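Local coordinates for mandelate racemase/muconate lactonizing protein (Thermobispora bispora, PDB 3VC5) that probably catalyses the magnesium-dependent dehydration of D-glucarate to 5-dehydro-4-deoxy-D-glucarate, as a member of the mandelate racemase/muconate lactonizing enzyme family, at residues P283-M288 against V307-H312; L335-N340 against P358-A363; L238-A243 against E261-P266. All blocks are in the same frame, centred on the assembly; numbering follows the deposited sequence.

Contact 1. Residues P283-M288 against V307-H312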
ATOM      1  N   PRO A 283     -14.933  -7.756  18.867  1.00 29.27           N
ATOM      2  CA  PRO A 283     -14.459  -6.585  18.112  1.00 30.93           C
ATOM      3  C   PRO A 283     -15.610  -5.787  17.486  1.00 27.07           C
ATOM      4  O   PRO A 283     -16.658  -6.368  17.145  1.00 26.14           O
ATOM      5  CB  PRO A 283     -13.624  -7.186  16.990  1.00 31.25           C
ATOM      6  CG  PRO A 283     -13.406  -8.645  17.321  1.00 29.18           C
ATOM      7  CD  PRO A 283     -14.493  -9.046  18.289  1.00 27.47           C
ATOM      8  N   LEU A 284     -15.426  -4.474  17.347  1.00 26.19           N
ATOM      9  CA  LEU A 284     -16.342  -3.644  16.563  1.00 23.03           C
ATOM     10  C   LEU A 284     -15.778  -3.515  15.147  1.00 23.29           C
ATOM     11  O   LEU A 284     -14.553  -3.603  14.939  1.00 24.57           O
ATOM     12  CB  LEU A 284     -16.460  -2.243  17.154  1.00 23.82           C
ATOM     13  CG  LEU A 284     -16.999  -2.172  18.586  1.00 24.29           C
ATOM     14  CD1 LEU A 284     -17.369  -0.718  18.938  1.00 23.88           C
ATOM     15  CD2 LEU A 284     -18.189  -3.109  18.792  1.00 27.13           C
ATOM     16  N   ALA A 285     -16.682  -3.313  14.180  1.00 22.45           N
ATOM     17  CA  ALA A 285     -16.304  -3.059  12.802  1.00 20.53           C
ATOM     18  C   ALA A 285     -16.960  -1.768  12.359  1.00 20.51           C
ATOM     19  O   ALA A 285     -17.931  -1.315  12.968  1.00 23.78           O
ATOM     20  CB  ALA A 285     -16.806  -4.210  11.908  1.00 22.07           C
ATOM     21  N   THR A 286     -16.487  -1.194  11.249  1.00 21.38           N
ATOM     22  CA  THR A 286     -17.172  -0.013  10.732  1.00 20.58           C
ATOM     23  C   THR A 286     -17.092   0.085   9.211  1.00 20.53           C
ATOM     24  O   THR A 286     -16.084  -0.356   8.590  1.00 22.47           O
ATOM     25  CB  THR A 286     -16.585   1.308  11.342  1.00 21.61           C
ATOM     26  OG1 THR A 286     -17.500   2.380  11.096  1.00 22.43           O
ATOM     27  CG2 THR A 286     -15.242   1.641  10.732  1.00 22.09           C
ATOM     28  N   ASN A 287     -18.126   0.700   8.631  1.00 19.09           N
ATOM     29  CA  ASN A 287     -17.989   1.379   7.332  1.00 19.87           C
ATOM     30  C   ASN A 287     -18.634   2.762   7.413  1.00 19.80           C
ATOM     31  O   ASN A 287     -19.174   3.265   6.416  1.00 20.82           O
ATOM     32  CB  ASN A 287     -18.615   0.571   6.186  1.00 19.48           C
ATOM     33  CG  ASN A 287     -20.059   0.129   6.472  1.00 22.65           C
ATOM     34  OD1 ASN A 287     -20.290  -1.044   6.755  1.00 24.35           O
ATOM     35  ND2 ASN A 287     -21.031   1.044   6.357  1.00 21.99           N
ATOM     36  N   MET A 288     -18.547   3.387   8.602  1.00 19.91           N
ATOM     37  CA  MET A 288     -19.171   4.703   8.842  1.00 19.01           C
ATOM     38  C   MET A 288     -18.250   5.697   9.476  1.00 20.42           C
ATOM     39  O   MET A 288     -18.263   6.840   9.046  1.00 24.12           O
ATOM     40  CB  MET A 288     -20.464   4.615   9.687  1.00 21.35           C
ATOM     41  CG  MET A 288     -21.558   3.795   8.982  1.00 20.88           C
ATOM     42  SD  MET A 288     -23.053   3.605  10.001  1.00 25.37           S
ATOM     43  CE  MET A 288     -23.731   5.269  10.005  1.00 26.79           C
ATOM     44  N   VAL A 307     -12.049  -4.125  13.268  1.00 24.64           N
ATOM     45  CA  VAL A 307     -12.265  -4.584  11.886  1.00 25.29           C
ATOM     46  C   VAL A 307     -12.720  -3.407  11.014  1.00 22.22           C
ATOM     47  O   VAL A 307     -13.696  -2.724  11.352  1.00 23.74           O
ATOM     48  CB  VAL A 307     -13.342  -5.687  11.816  1.00 25.31           C
ATOM     49  CG1 VAL A 307     -13.515  -6.163  10.377  1.00 26.91           C
ATOM     50  CG2 VAL A 307     -12.979  -6.863  12.734  1.00 27.68           C
ATOM     51  N   LEU A 308     -12.015  -3.165   9.908  1.00 20.22           N
ATOM     52  CA  LEU A 308     -12.435  -2.167   8.916  1.00 22.00           C
ATOM     53  C   LEU A 308     -13.100  -2.912   7.743  1.00 20.97           C
ATOM     54  O   LEU A 308     -12.508  -3.862   7.216  1.00 21.79           O
ATOM     55  CB  LEU A 308     -11.231  -1.389   8.357  1.00 21.81           C
ATOM     56  CG  LEU A 308     -11.582  -0.362   7.282  1.00 21.72           C
ATOM     57  CD1 LEU A 308     -12.530   0.710   7.867  1.00 21.10           C
ATOM     58  CD2 LEU A 308     -10.294   0.269   6.728  1.00 24.43           C
ATOM     59  N   LEU A 309     -14.291  -2.480   7.327  1.00 21.26           N
ATOM     60  CA  LEU A 309     -14.873  -2.981   6.068  1.00 22.21           C
ATOM     61  C   LEU A 309     -14.330  -2.044   4.996  1.00 22.49           C
ATOM     62  O   LEU A 309     -14.706  -0.873   4.933  1.00 23.26           O
ATOM     63  CB  LEU A 309     -16.407  -2.924   6.088  1.00 22.39           C
ATOM     64  CG  LEU A 309     -17.112  -4.118   6.758  1.00 25.71           C
ATOM     65  CD1 LEU A 309     -16.893  -4.153   8.285  1.00 26.16           C
ATOM     66  CD2 LEU A 309     -18.598  -4.105   6.438  1.00 23.69           C
ATOM     67  N   ILE A 310     -13.406  -2.542   4.193  1.00 20.76           N
ATOM     68  CA  ILE A 310     -12.880  -1.779   3.065  1.00 20.22           C
ATOM     69  C   ILE A 310     -13.955  -1.786   1.956  1.00 20.85           C
ATOM     70  O   ILE A 310     -14.879  -2.626   1.945  1.00 22.43           O
ATOM     71  CB  ILE A 310     -11.574  -2.443   2.572  1.00 18.50           C
ATOM     72  CG1 ILE A 310     -10.730  -1.489   1.730  1.00 22.45           C
ATOM     73  CG2 ILE A 310     -11.864  -3.698   1.746  1.00 21.78           C
ATOM     74  CD1 ILE A 310     -10.200  -0.309   2.554  1.00 24.46           C
ATOM     75  N   ASP A 311     -13.837  -0.860   1.014  1.00 19.26           N
ATOM     76  CA  ASP A 311     -14.797  -0.790  -0.085  1.00 19.35           C
ATOM     77  C   ASP A 311     -14.148   0.025  -1.182  1.00 19.59           C
ATOM     78  O   ASP A 311     -13.939   1.240  -1.005  1.00 19.58           O
ATOM     79  CB  ASP A 311     -16.140  -0.182   0.369  1.00 21.21           C
ATOM     80  CG  ASP A 311     -17.170  -0.141  -0.749  1.00 19.71           C
ATOM     81  OD1 ASP A 311     -16.748  -0.063  -1.947  1.00 20.38           O
ATOM     82  OD2 ASP A 311     -18.390  -0.086  -0.449  1.00 20.50           O
ATOM     83  N   HIS A 312     -13.745  -0.637  -2.259  1.00 18.63           N
ATOM     84  CA  HIS A 312     -12.986   0.063  -3.312  1.00 18.84           C
ATOM     85  C   HIS A 312     -13.791   1.169  -3.948  1.00 19.03           C
ATOM     86  O   HIS A 312     -13.204   2.064  -4.598  1.00 20.22           O
ATOM     87  CB  HIS A 312     -12.466  -0.909  -4.371  1.00 20.67           C
ATOM     88  CG  HIS A 312     -13.502  -1.377  -5.356  1.00 19.82           C
ATOM     89  ND1 HIS A 312     -14.206  -2.549  -5.185  1.00 22.48           N
ATOM     90  CD2 HIS A 312     -13.935  -0.841  -6.532  1.00 19.09           C
ATOM     91  CE1 HIS A 312     -15.032  -2.719  -6.204  1.00 21.74           C
ATOM     92  NE2 HIS A 312     -14.853  -1.724  -7.065  1.00 20.49           N
TER
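Leu309 places its CG beside its own backbone N, opposite the carbonyl carbon (chi1 -84°), and from there its two methyls divide between Ala285 and Asn287. CD1 packs on Ala285 CB at 3.6 Å, while CD2 comes alongside the amide oxygen of Asn287, with CD2 to OD1 3.5 Å. In Thr286 it is the hydroxyl that lies anti to the backbone N. CG2 lies 4.1 Å from Leu308 CD1, the two side chains crossing at a slant. The hydroxyl itself turns along its own chain and closes an ST turn, OG1 accepting from Met288 N at 2.9 Å (162° at the hydrogen). Asp265 holds the same turn from strand 262-264's end, OD1 bonded to Thr286 OG1 and OD2 to Asn287 N. An alanine in place of Thr286 would leave no OG1 or CG2, which would probably deprive Met288 N and Asp265 of a mate and let the turn that carries Asn287 shift. Between the backbones, Val307 N donates to Leu284 O (3.1 Å), Thr286 N to Val307 O (3.2 Å), and Leu309 N to Thr286 O (3.1 Å). The two short strands run in the same direction, twisted by 23°. Ala285 and Val307 share one face, their CB atoms 3.8 Å apart, and both meet Tyr262; Thr286 and Leu308 share the other. The side chain of Asn287 lies beside Glu264 and His338. This is the parallel strand pair of a beta-alpha-beta unit (strand 284-286, helix 296-302, strand 307-310) in the barrel of the enolase superfamily, with Asn287, a magnesium ligand of this enzyme though no metal is modelled in this chain, just past the C-terminal end of its strand.

Contact 2. Residues L335-N340 against P358-A363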
ATOM      1  N   LEU A 335      -9.509  -6.907   8.175  1.00 26.81           N
ATOM      2  CA  LEU A 335     -10.320  -6.407   7.071  1.00 24.55           C
ATOM      3  C   LEU A 335     -11.464  -7.291   6.702  1.00 25.23           C
ATOM      4  O   LEU A 335     -11.315  -8.530   6.606  1.00 27.56           O
ATOM      5  CB  LEU A 335      -9.479  -6.184   5.816  1.00 29.73           C
ATOM      6  CG  LEU A 335      -9.335  -4.715   5.357  1.00 43.11           C
ATOM      7  CD1 LEU A 335      -8.594  -3.881   6.338  1.00 40.92           C
ATOM      8  CD2 LEU A 335      -8.652  -4.625   3.992  1.00 49.36           C
ATOM      9  N   SER A 336     -12.603  -6.641   6.488  1.00 23.23           N
ATOM     10  CA  SER A 336     -13.727  -7.265   5.822  1.00 22.87           C
ATOM     11  C   SER A 336     -14.052  -6.370   4.617  1.00 22.55           C
ATOM     12  O   SER A 336     -13.209  -5.556   4.208  1.00 22.82           O
ATOM     13  CB  SER A 336     -14.913  -7.361   6.790  1.00 27.51           C
ATOM     14  OG  SER A 336     -16.009  -8.037   6.204  1.00 31.80           O
ATOM     15  N   MET A 337     -15.250  -6.496   4.046  1.00 21.38           N
ATOM     16  CA  MET A 337     -15.572  -5.670   2.882  1.00 20.85           C
ATOM     17  C   MET A 337     -17.038  -5.301   2.918  1.00 20.99           C
ATOM     18  O   MET A 337     -17.890  -6.169   3.054  1.00 22.83           O
ATOM     19  CB  MET A 337     -15.288  -6.441   1.578  1.00 21.98           C
ATOM     20  CG  MET A 337     -15.390  -5.573   0.310  1.00 25.70           C
ATOM     21  SD  MET A 337     -14.956  -6.421  -1.230  1.00 24.45           S
ATOM     22  CE  MET A 337     -13.197  -6.723  -0.970  1.00 24.40           C
ATOM     23  N   HIS A 338     -17.317  -4.011   2.765  1.00 20.15           N
ATOM     24  CA  HIS A 338     -18.659  -3.452   2.716  1.00 18.47           C
ATOM     25  C   HIS A 338     -19.196  -3.536   1.281  1.00 20.05           C
ATOM     26  O   HIS A 338     -18.437  -3.388   0.288  1.00 21.46           O
ATOM     27  CB  HIS A 338     -18.609  -1.987   3.205  1.00 20.63           C
ATOM     28  CG  HIS A 338     -19.822  -1.172   2.847  1.00 19.53           C
ATOM     29  ND1 HIS A 338     -19.922  -0.437   1.670  1.00 20.44           N
ATOM     30  CD2 HIS A 338     -20.987  -0.975   3.519  1.00 20.49           C
ATOM     31  CE1 HIS A 338     -21.100   0.180   1.642  1.00 19.03           C
ATOM     32  NE2 HIS A 338     -21.770  -0.144   2.750  1.00 19.14           N
ATOM     33  N   SER A 339     -20.516  -3.688   1.190  1.00 21.45           N
ATOM     34  CA  SER A 339     -21.218  -3.767  -0.082  1.00 19.83           C
ATOM     35  C   SER A 339     -22.323  -2.683  -0.155  1.00 20.21           C
ATOM     36  O   SER A 339     -22.918  -2.328   0.881  1.00 21.96           O
ATOM     37  CB  SER A 339     -21.808  -5.183  -0.247  1.00 21.39           C
ATOM     38  OG  SER A 339     -22.633  -5.246  -1.390  1.00 23.49           O
ATOM     39  N   ASN A 340     -22.606  -2.181  -1.365  1.00 20.48           N
ATOM     40  CA  ASN A 340     -23.889  -1.531  -1.672  1.00 20.80           C
ATOM     41  C   ASN A 340     -24.518  -2.317  -2.842  1.00 19.35           C
ATOM     42  O   ASN A 340     -23.791  -3.041  -3.572  1.00 21.70           O
ATOM     43  CB  ASN A 340     -23.718  -0.086  -2.125  1.00 20.75           C
ATOM     44  CG  ASN A 340     -23.488   0.877  -0.984  1.00 22.53           C
ATOM     45  OD1 ASN A 340     -22.414   1.462  -0.893  1.00 23.15           O
ATOM     46  ND2 ASN A 340     -24.489   1.072  -0.128  1.00 24.44           N
ATOM     47  N   PRO A 358      -3.746 -10.451   0.949  1.00 31.51           N
ATOM     48  CA  PRO A 358      -3.634 -11.388   2.060  1.00 32.41           C
ATOM     49  C   PRO A 358      -4.478 -11.003   3.291  1.00 32.81           C
ATOM     50  O   PRO A 358      -5.041 -11.878   3.924  1.00 31.62           O
ATOM     51  CB  PRO A 358      -2.133 -11.366   2.397  1.00 34.78           C
ATOM     52  CG  PRO A 358      -1.464 -11.012   1.086  1.00 38.03           C
ATOM     53  CD  PRO A 358      -2.446 -10.135   0.326  1.00 29.55           C
ATOM     54  N   ALA A 359      -4.569  -9.717   3.630  1.00 32.23           N
ATOM     55  CA  ALA A 359      -5.254  -9.319   4.863  1.00 34.64           C
ATOM     56  C   ALA A 359      -6.791  -9.335   4.820  1.00 33.99           C
ATOM     57  O   ALA A 359      -7.437  -9.200   5.869  1.00 34.74           O
ATOM     58  CB  ALA A 359      -4.740  -7.953   5.350  1.00 36.78           C
ATOM     59  N   ILE A 360      -7.391  -9.495   3.638  1.00 32.39           N
ATOM     60  CA  ILE A 360      -8.845  -9.554   3.599  1.00 28.33           C
ATOM     61  C   ILE A 360      -9.184 -11.003   3.906  1.00 33.89           C
ATOM     62  O   ILE A 360      -9.216 -11.857   3.013  1.00 34.22           O
ATOM     63  CB  ILE A 360      -9.459  -9.063   2.268  1.00 28.19           C
ATOM     64  CG1 ILE A 360      -9.087  -7.579   2.036  1.00 29.88           C
ATOM     65  CG2 ILE A 360     -10.994  -9.286   2.314  1.00 32.27           C
ATOM     66  CD1 ILE A 360      -9.529  -7.006   0.684  1.00 31.66           C
ATOM     67  N   THR A 361      -9.417 -11.262   5.189  1.00 34.54           N
ATOM     68  CA  THR A 361      -9.523 -12.628   5.717  1.00 32.79           C
ATOM     69  C   THR A 361     -10.912 -12.962   6.264  1.00 32.86           C
ATOM     70  O   THR A 361     -11.205 -14.113   6.570  1.00 39.52           O
ATOM     71  CB  THR A 361      -8.457 -12.864   6.828  1.00 33.74           C
ATOM     72  OG1 THR A 361      -8.465 -11.752   7.737  1.00 39.28           O
ATOM     73  CG2 THR A 361      -7.075 -13.003   6.208  1.00 45.99           C
ATOM     74  N   HIS A 362     -11.771 -11.953   6.389  1.00 31.82           N
ATOM     75  CA  HIS A 362     -13.151 -12.167   6.801  1.00 31.65           C
ATOM     76  C   HIS A 362     -14.008 -12.300   5.547  1.00 29.00           C
ATOM     77  O   HIS A 362     -13.635 -11.778   4.487  1.00 29.60           O
ATOM     78  CB  HIS A 362     -13.633 -10.988   7.661  1.00 30.37           C
ATOM     79  CG  HIS A 362     -12.938 -10.891   8.982  1.00 32.52           C
ATOM     80  ND1 HIS A 362     -13.404 -11.511  10.125  1.00 35.17           N
ATOM     81  CD2 HIS A 362     -11.793 -10.262   9.339  1.00 32.18           C
ATOM     82  CE1 HIS A 362     -12.592 -11.239  11.136  1.00 34.66           C
ATOM     83  NE2 HIS A 362     -11.600 -10.491  10.682  1.00 36.52           N
ATOM     84  N   ALA A 363     -15.150 -12.977   5.650  1.00 27.41           N
ATOM     85  CA  ALA A 363     -16.075 -13.095   4.499  1.00 26.07           C
ATOM     86  C   ALA A 363     -16.470 -11.694   4.052  1.00 24.37           C
ATOM     87  O   ALA A 363     -16.716 -10.820   4.891  1.00 27.89           O
ATOM     88  CB  ALA A 363     -17.329 -13.891   4.873  1.00 29.04           C
TER
HETATM   89  O   HOH W   1      -7.188  -9.154   8.355  1.00 32.96           O
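Leu335 and Ile360 cross at a slant and bury the two largest shares of the surface here, about half between them, Leu335 CD2 resting on Ile360 CG1 at 3.6 Å. Leu335 reaches this position with chi1 at -114°, away from the staggered values, and its CB meanwhile lies 3.6 Å from Ala359 O. Ile360 carries CG1 beside its backbone N and CG2 beside its carbonyl carbon (chi1 -61°), an arrangement that brings CG1 to Leu335 CD2 and lets the extended arm put CD1 4.0 Å from CE at the bent end of Met337. The same apolar patch extends to helix 344-355, where Ala354 touches both Ile360 and Met337, and to helix 318-330 through Leu335. Strand 334-337 belongs to the parallel barrel wall: on one edge Ser336 pairs with strand 307-310, and along its other edge the chain returns after helix 344-355 as 358-363. The pairing there is thin. His362 N gives Leu335 O a weak bond of 3.5 Å, and the edge of the His362 ring meets the same oxygen in its plane, CD2 to O 3.3 Å. The ring's rotation is probably fixed by its two nitrogens, ND1 bonded to Glu261 and NE2 to Glu334. A water accepts from Leu335 N at 3.2 Å, donates to Ala359 O and also bonds Thr361 OG1, bridging the start of the strand to the loop. Ser336, next along the strand, packs its CB against His362 CB at 3.9 Å. Its OG lies 3.2 Å from Ala363 O, at best a weak bond, and has a stronger partner in Tyr262 OH. Two residues beyond Ser336, His338, predicted to be a proton acceptor, leaves the strand end with ND1 held by Asp311.

Contact 3. Residues L238-A243 against E261-P266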
ATOM      1  N   LEU A 238     -23.841  -8.370  13.311  1.00 26.73           N
ATOM      2  CA  LEU A 238     -25.034  -7.549  13.448  1.00 26.11           C
ATOM      3  C   LEU A 238     -24.635  -6.115  13.146  1.00 24.54           C
ATOM      4  O   LEU A 238     -23.617  -5.646  13.673  1.00 25.83           O
ATOM      5  CB  LEU A 238     -25.604  -7.646  14.868  1.00 26.05           C
ATOM      6  CG  LEU A 238     -26.820  -6.760  15.215  1.00 26.69           C
ATOM      7  CD1 LEU A 238     -28.017  -7.033  14.311  1.00 30.29           C
ATOM      8  CD2 LEU A 238     -27.214  -6.953  16.692  1.00 30.64           C
ATOM      9  N   ASP A 239     -25.435  -5.427  12.318  1.00 25.40           N
ATOM     10  CA  ASP A 239     -25.056  -4.114  11.779  1.00 23.89           C
ATOM     11  C   ASP A 239     -26.183  -3.074  11.943  1.00 25.62           C
ATOM     12  O   ASP A 239     -27.004  -2.905  11.048  1.00 24.91           O
ATOM     13  CB  ASP A 239     -24.700  -4.276  10.289  1.00 23.32           C
ATOM     14  CG  ASP A 239     -24.336  -2.969   9.629  1.00 25.36           C
ATOM     15  OD1 ASP A 239     -24.041  -1.966  10.336  1.00 24.75           O
ATOM     16  OD2 ASP A 239     -24.347  -2.947   8.381  1.00 26.06           O
ATOM     17  N   PRO A 240     -26.214  -2.355  13.086  1.00 27.48           N
ATOM     18  CA  PRO A 240     -27.267  -1.358  13.283  1.00 28.02           C
ATOM     19  C   PRO A 240     -27.038   0.021  12.614  1.00 24.75           C
ATOM     20  O   PRO A 240     -27.865   0.916  12.787  1.00 25.16           O
ATOM     21  CB  PRO A 240     -27.339  -1.202  14.816  1.00 29.27           C
ATOM     22  CG  PRO A 240     -26.473  -2.263  15.384  1.00 33.32           C
ATOM     23  CD  PRO A 240     -25.485  -2.637  14.337  1.00 28.07           C
ATOM     24  N   ASN A 241     -25.951   0.189  11.852  1.00 24.17           N
ATOM     25  CA  ASN A 241     -25.657   1.469  11.201  1.00 24.03           C
ATOM     26  C   ASN A 241     -25.814   2.677  12.142  1.00 23.22           C
ATOM     27  O   ASN A 241     -26.438   3.683  11.779  1.00 24.13           O
ATOM     28  CB  ASN A 241     -26.483   1.671   9.923  1.00 24.55           C
ATOM     29  CG  ASN A 241     -25.991   0.829   8.773  1.00 25.43           C
ATOM     30  OD1 ASN A 241     -26.675  -0.119   8.350  1.00 26.07           O
ATOM     31  ND2 ASN A 241     -24.804   1.167   8.232  1.00 23.68           N
ATOM     32  N   ALA A 242     -25.251   2.540  13.339  1.00 23.47           N
ATOM     33  CA  ALA A 242     -25.138   3.636  14.313  1.00 23.23           C
ATOM     34  C   ALA A 242     -26.476   4.033  14.955  1.00 24.30           C
ATOM     35  O   ALA A 242     -26.633   5.157  15.448  1.00 26.21           O
ATOM     36  CB  ALA A 242     -24.450   4.850  13.684  1.00 26.83           C
ATOM     37  N   ALA A 243     -27.447   3.125  14.920  1.00 25.34           N
ATOM     38  CA  ALA A 243     -28.779   3.394  15.484  1.00 25.15           C
ATOM     39  C   ALA A 243     -28.834   3.418  17.017  1.00 25.13           C
ATOM     40  O   ALA A 243     -29.868   3.774  17.569  1.00 29.16           O
ATOM     41  CB  ALA A 243     -29.809   2.388  14.940  1.00 26.64           C
ATOM     42  N   GLU A 261     -19.038 -12.630  15.407  1.00 31.63           N
ATOM     43  CA  GLU A 261     -17.716 -12.461  14.799  1.00 32.07           C
ATOM     44  C   GLU A 261     -17.282 -11.012  15.077  1.00 32.36           C
ATOM     45  O   GLU A 261     -16.130 -10.746  15.445  1.00 35.35           O
ATOM     46  CB  GLU A 261     -17.801 -12.725  13.282  1.00 35.02           C
ATOM     47  CG  GLU A 261     -16.491 -12.571  12.523  1.00 34.84           C
ATOM     48  CD  GLU A 261     -16.653 -12.757  11.020  1.00 37.00           C
ATOM     49  OE1 GLU A 261     -17.796 -12.652  10.509  1.00 38.32           O
ATOM     50  OE2 GLU A 261     -15.626 -13.018  10.338  1.00 47.56           O
ATOM     51  N   TYR A 262     -18.220 -10.080  14.887  1.00 28.05           N
ATOM     52  CA  TYR A 262     -18.012  -8.664  15.207  1.00 24.98           C
ATOM     53  C   TYR A 262     -19.348  -7.919  15.282  1.00 25.53           C
ATOM     54  O   TYR A 262     -20.368  -8.385  14.732  1.00 28.36           O
ATOM     55  CB  TYR A 262     -17.007  -7.973  14.248  1.00 26.92           C
ATOM     56  CG  TYR A 262     -17.246  -8.014  12.747  1.00 27.83           C
ATOM     57  CD1 TYR A 262     -16.369  -8.730  11.911  1.00 30.12           C
ATOM     58  CD2 TYR A 262     -18.301  -7.304  12.142  1.00 26.70           C
ATOM     59  CE1 TYR A 262     -16.536  -8.743  10.549  1.00 30.88           C
ATOM     60  CE2 TYR A 262     -18.486  -7.334  10.743  1.00 27.64           C
ATOM     61  CZ  TYR A 262     -17.579  -8.047   9.963  1.00 29.77           C
ATOM     62  OH  TYR A 262     -17.700  -8.096   8.587  1.00 29.44           O
ATOM     63  N   LEU A 263     -19.351  -6.787  15.990  1.00 26.65           N
ATOM     64  CA  LEU A 263     -20.531  -5.933  16.091  1.00 25.04           C
ATOM     65  C   LEU A 263     -20.214  -4.689  15.236  1.00 24.91           C
ATOM     66  O   LEU A 263     -19.280  -3.953  15.524  1.00 25.33           O
ATOM     67  CB  LEU A 263     -20.813  -5.570  17.569  1.00 28.06           C
ATOM     68  CG  LEU A 263     -21.941  -4.580  17.872  1.00 28.13           C
ATOM     69  CD1 LEU A 263     -23.282  -5.082  17.279  1.00 32.61           C
ATOM     70  CD2 LEU A 263     -22.067  -4.313  19.403  1.00 28.99           C
ATOM     71  N   GLU A 264     -20.997  -4.457  14.196  1.00 23.80           N
ATOM     72  CA  GLU A 264     -20.649  -3.473  13.174  1.00 21.52           C
ATOM     73  C   GLU A 264     -21.417  -2.174  13.401  1.00 22.73           C
ATOM     74  O   GLU A 264     -22.649  -2.177  13.435  1.00 25.25           O
ATOM     75  CB  GLU A 264     -21.041  -4.069  11.820  1.00 23.64           C
ATOM     76  CG  GLU A 264     -20.639  -3.265  10.635  1.00 26.22           C
ATOM     77  CD  GLU A 264     -20.959  -4.012   9.351  1.00 29.39           C
ATOM     78  OE1 GLU A 264     -20.775  -5.238   9.321  1.00 30.70           O
ATOM     79  OE2 GLU A 264     -21.383  -3.376   8.383  1.00 31.30           O
ATOM     80  N   ASP A 265     -20.696  -1.063  13.600  1.00 23.59           N
ATOM     81  CA  ASP A 265     -21.352   0.251  13.756  1.00 23.13           C
ATOM     82  C   ASP A 265     -22.547   0.285  14.699  1.00 22.56           C
ATOM     83  O   ASP A 265     -23.643   0.696  14.321  1.00 23.95           O
ATOM     84  CB  ASP A 265     -21.767   0.781  12.384  1.00 21.93           C
ATOM     85  CG  ASP A 265     -20.556   1.226  11.587  1.00 23.23           C
ATOM     86  OD1 ASP A 265     -19.688   1.930  12.200  1.00 22.13           O
ATOM     87  OD2 ASP A 265     -20.441   0.845  10.401  1.00 22.68           O
ATOM     88  N   PRO A 266     -22.338  -0.137  15.959  1.00 21.40           N
ATOM     89  CA  PRO A 266     -23.490  -0.012  16.869  1.00 23.12           C
ATOM     90  C   PRO A 266     -23.900   1.457  17.152  1.00 24.13           C
ATOM     91  O   PRO A 266     -25.078   1.737  17.365  1.00 24.84           O
ATOM     92  CB  PRO A 266     -22.987  -0.696  18.150  1.00 26.56           C
ATOM     93  CG  PRO A 266     -21.500  -0.652  18.050  1.00 27.58           C
ATOM     94  CD  PRO A 266     -21.186  -0.796  16.595  1.00 24.07           C
TER
HETATM   95  O   HOH W   2     -22.220  -0.572   9.049  1.00 25.55           O
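Asp239 and Glu264, two magnesium ligands of this enzyme, meet at the C-terminal ends of the parallel strands in a beta-alpha-beta unit (strand 236-239, helix 246-255, strand 262-264). Both carry CG anti to the backbone N (chi1 178° in Asp239, -174° in Glu264), which brings the two side chains across each other, carboxylate planes 30° apart, with Asp239 OD2 3.0 Å from Glu264 OE2. Two acceptors this close would repel each other; a shared metal would probably relieve that, and in this chain, modelled without one, salt bridges from Lys211 to Asp239 and from Lys209 to Glu264 probably do so. Between the backbones Glu264 N donates to Leu238 O (2.9 Å). Past the strand, Pro240 lays CD against Glu264 O at 3.0 Å, and within the type I' turn from Pro240 to Ala243, Ala242 N donates to Asp265 O (2.6 Å). Asp239 OD1 accepts from Asn241 N at 3.3 Å, met from above the carboxylate plane, which makes an Asx turn. A water sits 2.6 Å from both Asp239 OD1 and Asp265 OD2; the Asp265 carboxylate is also bonded to Thr286 OG1 and Asn287 N. Around the pair, Leu263 touches Leu284 and Glu264 touches Ala285 on strand 284-286, Tyr262 reaches across to strand 307-310, and Pro266 rests on Met273 of helix 270-277.

Overall arrangement
Along the chain contact 3 comes first, then contact 1, then contact 2, one after another without overlap. All three share one sheet, in which strands 236-239, 262-264, 284-286, 307-310 and 334-337 follow one another as parallel neighbours of the barrel. The centre of contact 1 lies about 8 Å from that of contact 2 and 10 Å from that of contact 3, whereas the centres of contacts 2 and 3 are about 15 Å apart, joined by Tyr262 with Ser336 and by Glu261 with His362. Successive strand ends therefore bring the magnesium ligands Asp239, Glu264 and Asn287 and the predicted proton acceptor His338 to one mouth, consistent with a single active site.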